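Long-range contact in amidohydrolase 3 domain-containing protein (Pyrococcus horikoshii, PDB 3IGH), which is of unknown specific function but is probably a metal-dependent amidohydrolase that cleaves carbon-nitrogen bonds other than peptide bonds: residues G317-D322 with L342-Q347. Sequence-based numbering, arbitrary orientation.
Sequences GDKALD and LVRDDQ. With SO4 (sulfate ion), chain G.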
ATOM      1  N   GLY A 317      -8.081  31.712  10.111  1.00 28.12           N
ATOM      2  CA  GLY A 317      -8.188  33.156   9.880  1.00 30.70           C
ATOM      3  C   GLY A 317      -8.213  33.508   8.406  1.00 33.61           C
ATOM      4  O   GLY A 317      -7.796  32.707   7.557  1.00 30.25           O
ATOM      5  N   ASP A 318      -8.706  34.703   8.088  1.00 30.66           N
ATOM      6  CA  ASP A 318      -8.830  35.103   6.689  1.00 32.34           C
ATOM      7  C   ASP A 318      -7.475  35.397   6.036  1.00 31.33           C
ATOM      8  O   ASP A 318      -7.301  35.158   4.841  1.00 33.17           O
ATOM      9  CB  ASP A 318      -9.791  36.286   6.522  1.00 32.04           C
ATOM     10  CG  ASP A 318      -9.237  37.577   7.084  1.00 35.26           C
ATOM     11  OD1 ASP A 318      -8.985  37.664   8.309  1.00 33.11           O
ATOM     12  OD2 ASP A 318      -9.043  38.507   6.283  1.00 32.80           O
ATOM     13  N   LYS A 319      -6.517  35.892   6.816  1.00 31.11           N
ATOM     14  CA  LYS A 319      -5.162  36.097   6.280  1.00 35.76           C
ATOM     15  C   LYS A 319      -4.442  34.760   6.089  1.00 32.51           C
ATOM     16  O   LYS A 319      -3.695  34.588   5.133  1.00 34.57           O
ATOM     17  CB  LYS A 319      -4.331  37.030   7.160  1.00 32.12           C
ATOM     18  CG  LYS A 319      -3.018  37.463   6.518  1.00 36.21           C
ATOM     19  CD  LYS A 319      -2.279  38.483   7.374  1.00 38.87           C
ATOM     20  CE  LYS A 319      -1.309  39.280   6.508  1.00 54.22           C
ATOM     21  NZ  LYS A 319      -0.678  40.399   7.264  1.00 61.51           N
ATOM     22  N   ALA A 320      -4.685  33.815   6.996  1.00 31.43           N
ATOM     23  CA  ALA A 320      -4.145  32.462   6.867  1.00 31.60           C
ATOM     24  C   ALA A 320      -4.619  31.811   5.581  1.00 30.17           C
ATOM     25  O   ALA A 320      -3.865  31.082   4.934  1.00 30.63           O
ATOM     26  CB  ALA A 320      -4.574  31.632   8.025  1.00 30.50           C
ATOM     27  N   LEU A 321      -5.875  32.074   5.226  1.00 30.02           N
ATOM     28  CA  LEU A 321      -6.441  31.603   3.977  1.00 30.50           C
ATOM     29  C   LEU A 321      -5.717  32.184   2.757  1.00 37.24           C
ATOM     30  O   LEU A 321      -5.478  31.454   1.784  1.00 33.70           O
ATOM     31  CB  LEU A 321      -7.943  31.893   3.910  1.00 30.39           C
ATOM     32  CG  LEU A 321      -8.660  31.422   2.641  1.00 30.05           C
ATOM     33  CD1 LEU A 321      -8.514  29.910   2.438  1.00 36.45           C
ATOM     34  CD2 LEU A 321     -10.117  31.805   2.698  1.00 33.63           C
ATOM     35  N   ASP A 322      -5.370  33.476   2.813  1.00 34.53           N
ATOM     36  CA  ASP A 322      -4.546  34.106   1.764  1.00 37.71           C
ATOM     37  C   ASP A 322      -3.239  33.338   1.585  1.00 26.85           C
ATOM     38  O   ASP A 322      -2.848  33.039   0.459  1.00 34.66           O
ATOM     39  CB  ASP A 322      -4.217  35.573   2.090  1.00 35.32           C
ATOM     40  CG  ASP A 322      -5.409  36.507   1.947  1.00 45.25           C
ATOM     41  OD1 ASP A 322      -6.240  36.307   1.042  1.00 44.60           O
ATOM     42  OD2 ASP A 322      -5.497  37.473   2.740  1.00 48.06           O
ATOM     43  N   LEU A 342     -13.077  31.738   8.282  1.00 28.99           N
ATOM     44  CA  LEU A 342     -13.287  33.136   7.931  1.00 30.67           C
ATOM     45  C   LEU A 342     -12.859  33.344   6.482  1.00 33.55           C
ATOM     46  O   LEU A 342     -11.665  33.274   6.173  1.00 36.53           O
ATOM     47  CB  LEU A 342     -12.434  34.029   8.823  1.00 33.55           C
ATOM     48  CG  LEU A 342     -12.951  34.571  10.150  1.00 48.30           C
ATOM     49  CD1 LEU A 342     -12.005  35.646  10.612  1.00 44.62           C
ATOM     50  CD2 LEU A 342     -14.316  35.165   9.978  1.00 42.75           C
ATOM     51  N   VAL A 343     -13.831  33.566   5.604  1.00 31.02           N
ATOM     52  CA  VAL A 343     -13.579  33.775   4.177  1.00 35.68           C
ATOM     53  C   VAL A 343     -14.218  35.100   3.752  1.00 34.70           C
ATOM     54  O   VAL A 343     -15.424  35.269   3.894  1.00 34.97           O
ATOM     55  CB  VAL A 343     -14.176  32.630   3.317  1.00 40.08           C
ATOM     56  CG1 VAL A 343     -13.962  32.893   1.828  1.00 33.20           C
ATOM     57  CG2 VAL A 343     -13.578  31.273   3.718  1.00 25.95           C
ATOM     58  N   ARG A 344     -13.408  36.024   3.235  1.00 35.27           N
ATOM     59  CA  ARG A 344     -13.898  37.331   2.759  1.00 38.87           C
ATOM     60  C   ARG A 344     -14.601  37.182   1.413  1.00 37.35           C
ATOM     61  O   ARG A 344     -14.349  36.212   0.703  1.00 35.83           O
ATOM     62  CB  ARG A 344     -12.734  38.310   2.599  1.00 33.82           C
ATOM     63  CG  ARG A 344     -11.838  38.473   3.808  1.00 36.41           C
ATOM     64  CD  ARG A 344     -10.823  39.610   3.599  1.00 38.64           C
ATOM     65  NE  ARG A 344     -10.012  39.393   2.402  1.00 32.28           N
ATOM     66  CZ  ARG A 344      -8.785  38.873   2.399  1.00 31.69           C
ATOM     67  NH1 ARG A 344      -8.155  38.706   1.250  1.00 33.31           N
ATOM     68  NH2 ARG A 344      -8.186  38.515   3.531  1.00 35.55           N
ATOM     69  N   ASP A 345     -15.450  38.148   1.046  1.00 41.62           N
ATOM     70  CA  ASP A 345     -16.146  38.127  -0.256  1.00 42.22           C
ATOM     71  C   ASP A 345     -15.173  38.020  -1.434  1.00 42.74           C
ATOM     72  O   ASP A 345     -15.455  37.320  -2.406  1.00 43.04           O
ATOM     73  CB  ASP A 345     -17.048  39.361  -0.455  1.00 46.41           C
ATOM     74  CG  ASP A 345     -18.236  39.410   0.509  1.00 64.61           C
ATOM     75  OD1 ASP A 345     -19.083  40.319   0.338  1.00 60.86           O
ATOM     76  OD2 ASP A 345     -18.333  38.571   1.435  1.00 54.14           O
ATOM     77  N   ASP A 346     -14.025  38.694  -1.329  1.00 45.05           N
ATOM     78  CA  ASP A 346     -12.996  38.667  -2.380  1.00 53.00           C
ATOM     79  C   ASP A 346     -12.282  37.314  -2.513  1.00 55.20           C
ATOM     80  O   ASP A 346     -11.793  36.956  -3.591  1.00 58.77           O
ATOM     81  CB  ASP A 346     -11.985  39.806  -2.183  1.00 58.27           C
ATOM     82  CG  ASP A 346     -11.310  39.773  -0.817  1.00 59.36           C
ATOM     83  OD1 ASP A 346     -10.354  38.987  -0.631  1.00 75.09           O
ATOM     84  OD2 ASP A 346     -11.714  40.559   0.063  1.00 77.20           O
ATOM     85  N   GLN A 347     -12.236  36.563  -1.417  1.00 50.72           N
ATOM     86  CA  GLN A 347     -11.575  35.261  -1.396  1.00 46.39           C
ATOM     87  C   GLN A 347     -12.414  34.150  -2.029  1.00 44.30           C
ATOM     88  O   GLN A 347     -11.877  33.106  -2.401  1.00 45.01           O
ATOM     89  CB  GLN A 347     -11.195  34.887   0.034  1.00 38.95           C
ATOM     90  CG  GLN A 347     -10.031  35.687   0.581  1.00 33.72           C
ATOM     91  CD  GLN A 347      -9.754  35.382   2.021  1.00 35.78           C
ATOM     92  OE1 GLN A 347     -10.671  35.299   2.835  1.00 35.43           O
ATOM     93  NE2 GLN A 347      -8.482  35.217   2.358  1.00 35.96           N
TER
HETATM   94  S   SO4 G   6     -15.313  41.773   1.870  0.75 62.14           S
HETATM   95  O1  SO4 G   6     -15.986  40.646   2.502  0.75 53.94           O
HETATM   96  O2  SO4 G   6     -14.364  42.364   2.811  0.75 61.87           O
HETATM   97  O3  SO4 G   6     -14.565  41.323   0.694  0.75 57.96           O
HETATM   98  O4  SO4 G   6     -16.317  42.759   1.482  0.75 60.71           O
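Arg344 NH2 is shared by two carboxylates of the first turn of helix 318-331, bonding to Asp318 OD2 at 2.9 Å and to Asp322 OD2 at 3.0 Å. Both oxygens lie at the edge of the guanidinium, practically in its plane, but the carboxylates are met differently: that of Asp318 stands almost perpendicular to it (87°) and is approached on its anti side, whereas that of Asp322, tilted less steeply, is gripped end-on by NH1 and NH2 together. Asp346 takes the remaining edge, side-on, through NE and NH1, with NH1 to Asp346 OD1 at 2.9 Å. A bend at chi3 (-57°) swings the guanidinium back over the amide of Gln347, whose CD lies over the centre of one face, 3.6 Å from the plane. The cation probably keeps the three carboxylates ionised and offsets their mutual repulsion; Asp318 OD2 also bonds to Ser277 OG.

The two segments follow neighbouring parallel strands, 310-315 and 336-337, of the amidohydrolase TIM barrel, and the contact joins the start of helix 318-331 to the loop and first turn leading into helix 345-354. Gln347, stacked on one face of the guanidinium, joins the two segments. Its NE2 donates to Asp318 O at 2.8 Å, an oxygen that also receives the helical bond from Asp322 N, and more weakly to Asp322 OD1. Its OE1 accepts a nearly straight bond from Arg344 N (172°), so both ends of the buried amide are engaged and its flip is fixed. Leu321, with CG anti to the backbone N, sends CD2 alongside this amide to reach Val343 CG2 at 3.6 Å. On the outer side, a sulfate, probably from the crystallisation liquor, takes a bond at O1 from Asp345 N (2.9 Å); Trp382 NE1 also donates to the ion.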